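Local coordinates for putative regulatory protein SCO4313 (PDB 2OI8) that is probably a TetR-family transcription factor that binds cis-regulatory DNA through a predicted helix-turn-helix motif, at residues A71-S74 with Q75-L79; Q105-F108 with L109-T113; H184-L187 with S188-A192. All coordinates share one frame; numbering follows the deposited sequence.

Contact 1 (A71-S74 with Q75-L79); sequences AYRS and QADSL
Two donors meet at the carbonyl oxygen of Ala71. The backbone N of Gln75 reaches Ala71 O at 3.1 Å, lying in the carbonyl plane, while Ser74 OG bonds the same Ala71 O at 2.9 Å from a position tilted 30° out of that plane. The serine can do this because its OG sits between its own backbone N and carbonyl carbon (chi1 53°), folded back over the preceding turn; OG is also bonded to Trp99 NE1. This is a regular stretch of helix 60-84, which is packed on by helices 89-102, 104-111 and 129-139. Its i to i+4 bonds continue from Ala76 N to Tyr72 O at 2.9 Å and from Ser78 N to Ser74 O at 3.1 Å. Asp77 N bonds Arg73 O, but Asp77 OD1, 2.9 Å from Arg73 O, cannot, as both are acceptors. Gln75 runs alongside Tyr72, its OE1 at the edge of the tyrosine ring, 4.1 Å from Tyr72 CD1. Three side-chain oxygens thus have definite partners beyond their own turn: Ser74 OG on helix 89-102, Asp77 OD1 in a salt bridge with Arg80, and Tyr72 OH in a hydrogen bond to Gln194 of the second subunit.

Contact 2 (Q105-F108 with L109-T113); sequences QRYF and LIFGT
Phe111 lays its CB over one face of the Tyr107 ring, one helical turn back. The CB lies 4.0 Å from the centroid of the Tyr107 ring and 24° off the ring normal, a CH-pi contact, with Tyr107 CE1 as the closest ring atom at 3.7 Å. Farther out, CD2 of Phe111 meets CD2 and CE2 of Tyr107, both at 3.8 Å. The rings meet obliquely, their planes at 33° and their centroids 5.0 Å apart. Different first torsions contribute: Tyr107 carries CG trans to its backbone N (chi1 178°), whereas Phe111 has CG trans to its carbonyl carbon. Phe111 N bonds Tyr107 O at 2.7 Å, and that oxygen lies at the edge of the Phe111 ring. Phe108 takes a different side of the turn, with its CD1 3.7 Å from Gly112 CA and that CA at the ring edge.

These residues close helix 104-111, in the TetR-like C-terminal region. Gly112 is the first to leave helical backbone angles, while its N still bonds Phe108 O at 2.9 Å, although well out of the carbonyl plane.

Helix 170-191 supports the aromatic pair from one side: Tyr107 OH is probably hydrogen-bonded to His184 ND1, and the imidazole also meets the Phe111 ring at a shallow inclination. Leu187 and Leu191 of that helix pack on Tyr107, and Leu191 reaches Phe108 too. Helix 89-102 adds Trp99 and Ala100, which also touch Tyr107. Beyond them comes the second subunit, where Leu189 packs on Phe111 and Thr113 on Phe108, while Thr113 OG1 bonds the backbone N of the other subunit's Thr113.

Contact 3 (H184-L187 with S188-A192); sequences HGVL and SLELA
Ser188 bonds the carbonyl of His184 twice. Its backbone N approaches His184 O at 2.8 Å, nearly straight, and its OG is hydrogen-bonded to the same oxygen at a modelled distance so short that the value is doubtful. Leu189 follows, its N bonding Gly185 O from above the carbonyl plane; its CG packs tightly against that oxygen, 3.1 Å from Gly185 O. Glu190 continues the i to i+4 series through N to Val186 O at 2.9 Å. With CG turned back between its own N and carbonyl carbon (chi1 56°), its side chain runs beside those of Val186 and Leu187, pointing the same way, and brings OE2 to 3.2 Å from Val186 CG2 and 3.6 Å from Leu187 CD2. The carboxylate thus lies along apolar groups, but OE2 has a salt bridge to Arg97 and OE1 a hydrogen bond to Ser202 OG. Leu191 N bonds Leu187 O at 2.9 Å in the last helical turn, and after it Ala192 passes its carbonyl to Gln194 NE2. Val186 packs on Ser181 of the second subunit, consistent with TetR-family dimers, whose last two long helices commonly build the interface. Around this end of helix 170-191, Leu191 and Leu187 face helix 89-102, Leu191 also packs on Pro104, and Val186 and Leu187 lean on Phe206 of helix 202-213.

Contact 2 lies between the other two, its centre about 13 Å from that of contact 1 and about 11 Å from that of contact 3, whereas the centres of contacts 1 and 3 are about 18 Å apart. Helix 60-84 meets contact 2 where Gln75 NE2 approaches Phe111 CZ (3.3 Å) and Tyr72 OH approaches Ile110 CG2 (3.4 Å). Contact 3 joins it where Tyr107 OH packs on Ser188 CB, 3.2 Å away. Gln75 NE2 also reaches His184 CE1, 4.0 Å away, a direct link between contacts 1 and 3. Contacts 2 and 3 both touch the second subunit through several residues; contact 1 reaches it through Tyr72.

Contact 1 (A71-S74 with Q75-L79)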
ATOM      1  N   ALA A  71      12.287  10.487   3.659  1.00 12.27           N
ATOM      2  CA  ALA A  71      11.454   9.375   4.135  1.00 12.65           C
ATOM      3  C   ALA A  71      12.287   8.093   4.245  1.00 12.97           C
ATOM      4  O   ALA A  71      12.321   7.465   5.312  1.00 13.07           O
ATOM      5  CB  ALA A  71      10.201   9.176   3.242  1.00 11.72           C
ATOM      6  N   TYR A  72      12.978   7.739   3.157  1.00 13.39           N
ATOM      7  CA  TYR A  72      13.874   6.574   3.125  1.00 13.72           C
ATOM      8  C   TYR A  72      14.930   6.649   4.203  1.00 14.22           C
ATOM      9  O   TYR A  72      15.245   5.632   4.833  1.00 14.29           O
ATOM     10  CB  TYR A  72      14.561   6.430   1.767  1.00 13.28           C
ATOM     11  CG  TYR A  72      13.683   5.791   0.721  1.00 12.82           C
ATOM     12  CD1 TYR A  72      13.174   4.505   0.908  1.00 11.91           C
ATOM     13  CD2 TYR A  72      13.363   6.461  -0.461  1.00 13.45           C
ATOM     14  CE1 TYR A  72      12.361   3.904  -0.041  1.00 11.17           C
ATOM     15  CE2 TYR A  72      12.551   5.862  -1.433  1.00 13.09           C
ATOM     16  CZ  TYR A  72      12.057   4.577  -1.209  1.00 13.20           C
ATOM     17  OH  TYR A  72      11.253   3.957  -2.148  1.00 14.03           O
ATOM     18  N   ARG A  73      15.447   7.856   4.436  1.00 14.61           N
ATOM     19  CA  ARG A  73      16.556   8.029   5.366  1.00 15.63           C
ATOM     20  C   ARG A  73      16.153   7.748   6.820  1.00 15.50           C
ATOM     21  O   ARG A  73      16.927   7.157   7.584  1.00 15.50           O
ATOM     22  CB  ARG A  73      17.182   9.406   5.184  1.00 16.20           C
ATOM     23  CG  ARG A  73      18.234   9.794   6.225  1.00 20.38           C
ATOM     24  CD  ARG A  73      19.349  10.647   5.608  1.00 26.89           C
ATOM     25  NE  ARG A  73      18.838  11.821   4.891  1.00 31.33           N
ATOM     26  CZ  ARG A  73      18.804  11.947   3.564  1.00 33.43           C
ATOM     27  NH1 ARG A  73      19.248  10.968   2.778  1.00 34.95           N
ATOM     28  NH2 ARG A  73      18.326  13.059   3.020  1.00 34.36           N
ATOM     29  N   SER A  74      14.943   8.148   7.195  1.00 14.97           N
ATOM     30  CA  SER A  74      14.463   7.851   8.527  1.00 15.46           C
ATOM     31  C   SER A  74      14.033   6.391   8.646  1.00 15.31           C
ATOM     32  O   SER A  74      14.110   5.808   9.724  1.00 16.01           O
ATOM     33  CB  SER A  74      13.324   8.780   8.934  1.00 15.40           C
ATOM     34  OG  SER A  74      12.310   8.771   7.949  1.00 17.76           O
ATOM     35  N   GLN A  75      13.592   5.781   7.553  1.00 14.74           N
ATOM     36  CA  GLN A  75      13.324   4.351   7.611  1.00 14.29           C
ATOM     37  C   GLN A  75      14.633   3.581   7.887  1.00 14.02           C
ATOM     38  O   GLN A  75      14.674   2.644   8.692  1.00 13.36           O
ATOM     39  CB  GLN A  75      12.643   3.854   6.338  1.00 13.63           C
ATOM     40  CG  GLN A  75      12.115   2.440   6.495  1.00 12.81           C
ATOM     41  CD  GLN A  75      11.707   1.808   5.183  1.00 13.13           C
ATOM     42  OE1 GLN A  75      12.294   2.082   4.142  1.00 12.67           O
ATOM     43  NE2 GLN A  75      10.699   0.942   5.229  1.00 13.97           N
ATOM     44  N   ALA A  76      15.697   4.004   7.220  1.00 14.02           N
ATOM     45  CA  ALA A  76      17.005   3.394   7.397  1.00 14.46           C
ATOM     46  C   ALA A  76      17.545   3.626   8.816  1.00 14.95           C
ATOM     47  O   ALA A  76      18.182   2.738   9.387  1.00 15.51           O
ATOM     48  CB  ALA A  76      17.967   3.924   6.368  1.00 13.86           C
ATOM     49  N   ASP A  77      17.277   4.803   9.389  1.00 15.04           N
ATOM     50  CA  ASP A  77      17.798   5.145  10.704  1.00 14.93           C
ATOM     51  C   ASP A  77      17.141   4.264  11.740  1.00 15.04           C
ATOM     52  O   ASP A  77      17.805   3.706  12.611  1.00 15.03           O
ATOM     53  CB  ASP A  77      17.528   6.609  11.017  1.00 15.17           C
ATOM     54  CG  ASP A  77      18.381   7.554  10.190  1.00 17.09           C
ATOM     55  OD1 ASP A  77      19.236   7.087   9.399  1.00 19.23           O
ATOM     56  OD2 ASP A  77      18.194   8.780  10.324  1.00 19.21           O
ATOM     57  N   SER A  78      15.826   4.138  11.630  1.00 15.29           N
ATOM     58  CA  SER A  78      15.061   3.284  12.506  1.00 15.85           C
ATOM     59  C   SER A  78      15.651   1.872  12.521  1.00 15.73           C
ATOM     60  O   SER A  78      15.954   1.326  13.585  1.00 16.07           O
ATOM     61  CB  SER A  78      13.591   3.256  12.067  1.00 16.33           C
ATOM     62  OG  SER A  78      12.816   2.497  12.977  1.00 18.10           O
ATOM     63  N   LEU A  79      15.856   1.306  11.339  1.00 15.29           N
ATOM     64  CA  LEU A  79      16.373  -0.052  11.220  1.00 15.30           C
ATOM     65  C   LEU A  79      17.839  -0.213  11.587  1.00 15.44           C
ATOM     66  O   LEU A  79      18.228  -1.239  12.140  1.00 15.22           O
ATOM     67  CB  LEU A  79      16.129  -0.591   9.826  1.00 15.11           C
ATOM     68  CG  LEU A  79      14.819  -1.362   9.717  1.00 15.54           C
ATOM     69  CD1 LEU A  79      13.618  -0.586  10.243  1.00 15.36           C
ATOM     70  CD2 LEU A  79      14.624  -1.708   8.279  1.00 17.10           C
TER

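Contact 2 (Q105-F108 with L109-T113)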
ATOM      1  N   GLN A 105       1.659   9.172   6.866  1.00  9.76           N
ATOM      2  CA  GLN A 105       1.788   9.974   5.658  1.00 10.38           C
ATOM      3  C   GLN A 105       3.147   9.745   5.052  1.00 10.61           C
ATOM      4  O   GLN A 105       3.268   9.611   3.828  1.00 10.83           O
ATOM      5  CB  GLN A 105       1.578  11.464   5.924  1.00 10.67           C
ATOM      6  CG  GLN A 105       0.171  11.830   6.264  1.00 12.22           C
ATOM      7  CD  GLN A 105      -0.828  11.307   5.245  1.00 17.24           C
ATOM      8  OE1 GLN A 105      -0.713  11.545   4.023  1.00 19.91           O
ATOM      9  NE2 GLN A 105      -1.822  10.582   5.739  1.00 19.21           N
ATOM     10  N   ARG A 106       4.163   9.668   5.910  1.00 10.06           N
ATOM     11  CA  ARG A 106       5.501   9.373   5.438  1.00  9.62           C
ATOM     12  C   ARG A 106       5.579   7.955   4.840  1.00  9.79           C
ATOM     13  O   ARG A 106       6.198   7.757   3.794  1.00 10.46           O
ATOM     14  CB  ARG A 106       6.481   9.547   6.578  1.00  9.53           C
ATOM     15  CG  ARG A 106       7.941   9.425   6.214  1.00 10.47           C
ATOM     16  CD  ARG A 106       8.790   9.567   7.475  1.00 11.71           C
ATOM     17  NE  ARG A 106       8.325   8.668   8.537  1.00 13.37           N
ATOM     18  CZ  ARG A 106       8.759   8.708   9.795  1.00 14.32           C
ATOM     19  NH1 ARG A 106       9.673   9.601  10.151  1.00 14.41           N
ATOM     20  NH2 ARG A 106       8.290   7.852  10.696  1.00 13.85           N
ATOM     21  N   TYR A 107       4.929   6.981   5.478  1.00  9.39           N
ATOM     22  CA  TYR A 107       4.914   5.609   4.991  1.00  8.65           C
ATOM     23  C   TYR A 107       4.358   5.571   3.565  1.00  9.05           C
ATOM     24  O   TYR A 107       4.935   4.934   2.666  1.00  8.78           O
ATOM     25  CB  TYR A 107       4.076   4.716   5.941  1.00  8.54           C
ATOM     26  CG  TYR A 107       3.940   3.256   5.495  1.00  6.75           C
ATOM     27  CD1 TYR A 107       2.882   2.863   4.675  1.00  3.72           C
ATOM     28  CD2 TYR A 107       4.870   2.268   5.909  1.00  4.75           C
ATOM     29  CE1 TYR A 107       2.736   1.518   4.242  1.00  3.67           C
ATOM     30  CE2 TYR A 107       4.734   0.903   5.492  1.00  3.07           C
ATOM     31  CZ  TYR A 107       3.673   0.554   4.655  1.00  6.95           C
ATOM     32  OH  TYR A 107       3.498  -0.753   4.218  1.00 10.18           O
ATOM     33  N   PHE A 108       3.253   6.280   3.358  1.00  9.01           N
ATOM     34  CA  PHE A 108       2.540   6.204   2.097  1.00  9.88           C
ATOM     35  C   PHE A 108       3.178   6.973   0.964  1.00  9.92           C
ATOM     36  O   PHE A 108       2.943   6.662  -0.193  1.00  9.08           O
ATOM     37  CB  PHE A 108       1.099   6.642   2.266  1.00 10.44           C
ATOM     38  CG  PHE A 108       0.224   5.596   2.918  1.00 11.52           C
ATOM     39  CD1 PHE A 108       0.173   4.293   2.404  1.00 12.21           C
ATOM     40  CD2 PHE A 108      -0.580   5.924   4.024  1.00 10.49           C
ATOM     41  CE1 PHE A 108      -0.672   3.305   3.006  1.00 14.51           C
ATOM     42  CE2 PHE A 108      -1.427   4.970   4.615  1.00 11.49           C
ATOM     43  CZ  PHE A 108      -1.473   3.658   4.114  1.00 12.50           C
ATOM     44  N   LEU A 109       3.996   7.967   1.289  1.00 10.15           N
ATOM     45  CA  LEU A 109       4.739   8.652   0.252  1.00 10.70           C
ATOM     46  C   LEU A 109       5.715   7.643  -0.425  1.00 11.03           C
ATOM     47  O   LEU A 109       5.928   7.687  -1.632  1.00 11.26           O
ATOM     48  CB  LEU A 109       5.441   9.880   0.851  1.00 10.95           C
ATOM     49  CG  LEU A 109       6.132  10.851  -0.123  1.00 12.18           C
ATOM     50  CD1 LEU A 109       5.160  11.751  -0.932  1.00 10.65           C
ATOM     51  CD2 LEU A 109       7.157  11.684   0.613  1.00  8.84           C
ATOM     52  N   ILE A 110       6.283   6.718   0.348  1.00 11.00           N
ATOM     53  CA  ILE A 110       7.105   5.642  -0.219  1.00 10.78           C
ATOM     54  C   ILE A 110       6.229   4.467  -0.702  1.00 10.20           C
ATOM     55  O   ILE A 110       6.354   4.019  -1.835  1.00 10.43           O
ATOM     56  CB  ILE A 110       8.121   5.037   0.836  1.00 12.04           C
ATOM     57  CG1 ILE A 110       9.064   6.094   1.387  1.00 11.38           C
ATOM     58  CG2 ILE A 110       8.891   3.821   0.225  1.00 11.93           C
ATOM     59  CD1 ILE A 110       9.458   7.038   0.266  1.00 15.69           C
ATOM     60  N   PHE A 111       5.374   3.945   0.182  1.00  9.06           N
ATOM     61  CA  PHE A 111       4.755   2.640  -0.055  1.00  8.20           C
ATOM     62  C   PHE A 111       3.335   2.674  -0.597  1.00  7.64           C
ATOM     63  O   PHE A 111       2.760   1.638  -0.877  1.00  7.76           O
ATOM     64  CB  PHE A 111       4.854   1.769   1.200  1.00  7.54           C
ATOM     65  CG  PHE A 111       6.281   1.468   1.611  1.00  7.60           C
ATOM     66  CD1 PHE A 111       7.032   0.501   0.937  1.00  8.95           C
ATOM     67  CD2 PHE A 111       6.889   2.169   2.653  1.00  8.20           C
ATOM     68  CE1 PHE A 111       8.379   0.202   1.317  1.00  9.64           C
ATOM     69  CE2 PHE A 111       8.227   1.891   3.041  1.00  8.79           C
ATOM     70  CZ  PHE A 111       8.972   0.907   2.365  1.00  8.64           C
ATOM     71  N   GLY A 112       2.787   3.867  -0.758  1.00  7.51           N
ATOM     72  CA  GLY A 112       1.403   4.029  -1.106  1.00  7.89           C
ATOM     73  C   GLY A 112       1.234   4.436  -2.553  1.00  8.99           C
ATOM     74  O   GLY A 112       2.026   4.064  -3.433  1.00  9.47           O
ATOM     75  N   THR A 113       0.174   5.185  -2.804  1.00  9.00           N
ATOM     76  CA  THR A 113      -0.186   5.572  -4.141  1.00  9.02           C
ATOM     77  C   THR A 113       0.885   6.472  -4.756  1.00  9.77           C
ATOM     78  O   THR A 113       1.202   7.521  -4.211  1.00  9.24           O
ATOM     79  CB  THR A 113      -1.546   6.273  -4.097  1.00  9.43           C
ATOM     80  OG1 THR A 113      -2.455   5.445  -3.352  1.00  7.34           O
ATOM     81  CG2 THR A 113      -2.086   6.551  -5.522  1.00  7.67           C
TER

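Contact 3 (H184-L187 with S188-A192)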
ATOM      1  N   HIS A 184       5.015  -5.405   5.347  1.00  8.30           N
ATOM      2  CA  HIS A 184       4.384  -4.288   4.645  1.00  8.45           C
ATOM      3  C   HIS A 184       2.938  -4.594   4.299  1.00  8.08           C
ATOM      4  O   HIS A 184       2.096  -3.696   4.331  1.00  8.09           O
ATOM      5  CB  HIS A 184       5.182  -3.887   3.420  1.00  8.22           C
ATOM      6  CG  HIS A 184       6.394  -3.080   3.756  1.00 10.17           C
ATOM      7  ND1 HIS A 184       6.316  -1.764   4.162  1.00 11.04           N
ATOM      8  CD2 HIS A 184       7.709  -3.407   3.779  1.00 12.11           C
ATOM      9  CE1 HIS A 184       7.534  -1.313   4.421  1.00 13.78           C
ATOM     10  NE2 HIS A 184       8.398  -2.287   4.184  1.00 14.48           N
ATOM     11  N   GLY A 185       2.664  -5.873   4.011  1.00  7.97           N
ATOM     12  CA  GLY A 185       1.317  -6.363   3.729  1.00  7.00           C
ATOM     13  C   GLY A 185       0.434  -6.013   4.894  1.00  7.15           C
ATOM     14  O   GLY A 185      -0.615  -5.419   4.711  1.00  6.85           O
ATOM     15  N   VAL A 186       0.869  -6.333   6.111  1.00  7.24           N
ATOM     16  CA  VAL A 186       0.041  -5.973   7.261  1.00  7.57           C
ATOM     17  C   VAL A 186       0.108  -4.485   7.641  1.00  7.27           C
ATOM     18  O   VAL A 186      -0.912  -3.891   7.923  1.00  7.86           O
ATOM     19  CB  VAL A 186       0.166  -6.951   8.451  1.00  7.67           C
ATOM     20  CG1 VAL A 186       1.179  -8.023   8.176  1.00  7.55           C
ATOM     21  CG2 VAL A 186       0.408  -6.224   9.777  1.00  8.88           C
ATOM     22  N   LEU A 187       1.276  -3.869   7.562  1.00  6.92           N
ATOM     23  CA  LEU A 187       1.367  -2.455   7.878  1.00  6.90           C
ATOM     24  C   LEU A 187       0.511  -1.585   6.979  1.00  6.66           C
ATOM     25  O   LEU A 187      -0.215  -0.707   7.458  1.00  7.02           O
ATOM     26  CB  LEU A 187       2.829  -1.970   7.866  1.00  6.73           C
ATOM     27  CG  LEU A 187       3.669  -2.501   9.025  1.00  6.24           C
ATOM     28  CD1 LEU A 187       5.116  -2.065   8.865  1.00  4.49           C
ATOM     29  CD2 LEU A 187       3.080  -2.061  10.375  1.00  5.20           C
ATOM     30  N   SER A 188       0.569  -1.814   5.681  1.00  6.34           N
ATOM     31  CA  SER A 188      -0.185  -0.931   4.815  1.00  6.92           C
ATOM     32  C   SER A 188      -1.655  -1.295   4.780  1.00  6.83           C
ATOM     33  O   SER A 188      -2.502  -0.431   4.600  1.00  6.91           O
ATOM     34  CB  SER A 188       0.427  -0.874   3.436  1.00  6.73           C
ATOM     35  OG  SER A 188       0.676  -2.174   3.004  1.00  9.70           O
ATOM     36  N   LEU A 189      -1.981  -2.559   5.011  1.00  7.48           N
ATOM     37  CA  LEU A 189      -3.397  -2.916   5.160  1.00  7.31           C
ATOM     38  C   LEU A 189      -3.981  -2.279   6.370  1.00  7.74           C
ATOM     39  O   LEU A 189      -5.092  -1.799   6.303  1.00  7.40           O
ATOM     40  CB  LEU A 189      -3.645  -4.426   5.198  1.00  7.08           C
ATOM     41  CG  LEU A 189      -3.547  -5.156   3.855  1.00  6.21           C
ATOM     42  CD1 LEU A 189      -3.784  -6.629   4.106  1.00  7.68           C
ATOM     43  CD2 LEU A 189      -4.567  -4.618   2.842  1.00  2.85           C
ATOM     44  N   GLU A 190      -3.249  -2.246   7.483  1.00  9.04           N
ATOM     45  CA  GLU A 190      -3.785  -1.547   8.658  1.00 10.43           C
ATOM     46  C   GLU A 190      -3.836  -0.038   8.488  1.00  9.86           C
ATOM     47  O   GLU A 190      -4.894   0.560   8.705  1.00 10.12           O
ATOM     48  CB  GLU A 190      -3.174  -1.985   9.997  1.00 10.31           C
ATOM     49  CG  GLU A 190      -1.687  -1.913  10.174  1.00 13.13           C
ATOM     50  CD  GLU A 190      -1.203  -2.845  11.312  1.00 14.52           C
ATOM     51  OE1 GLU A 190      -1.915  -2.987  12.343  1.00 19.36           O
ATOM     52  OE2 GLU A 190      -0.102  -3.439  11.181  1.00 18.39           O
ATOM     53  N   LEU A 191      -2.729   0.558   8.035  1.00  9.95           N
ATOM     54  CA  LEU A 191      -2.669   1.996   7.689  1.00  9.49           C
ATOM     55  C   LEU A 191      -3.643   2.443   6.575  1.00  9.88           C
ATOM     56  O   LEU A 191      -4.050   3.606   6.530  1.00 10.24           O
ATOM     57  CB  LEU A 191      -1.237   2.383   7.310  1.00  9.05           C
ATOM     58  CG  LEU A 191      -0.208   2.370   8.458  1.00  9.74           C
ATOM     59  CD1 LEU A 191       1.182   2.860   7.983  1.00  6.51           C
ATOM     60  CD2 LEU A 191      -0.697   3.266   9.592  1.00  8.35           C
ATOM     61  N   ALA A 192      -3.994   1.533   5.664  1.00  9.66           N
ATOM     62  CA  ALA A 192      -4.954   1.818   4.604  1.00  9.43           C
ATOM     63  C   ALA A 192      -6.393   1.670   5.093  1.00  9.73           C
ATOM     64  O   ALA A 192      -7.313   1.830   4.316  1.00 10.27           O
ATOM     65  CB  ALA A 192      -4.701   0.891   3.392  1.00  8.77           C
TER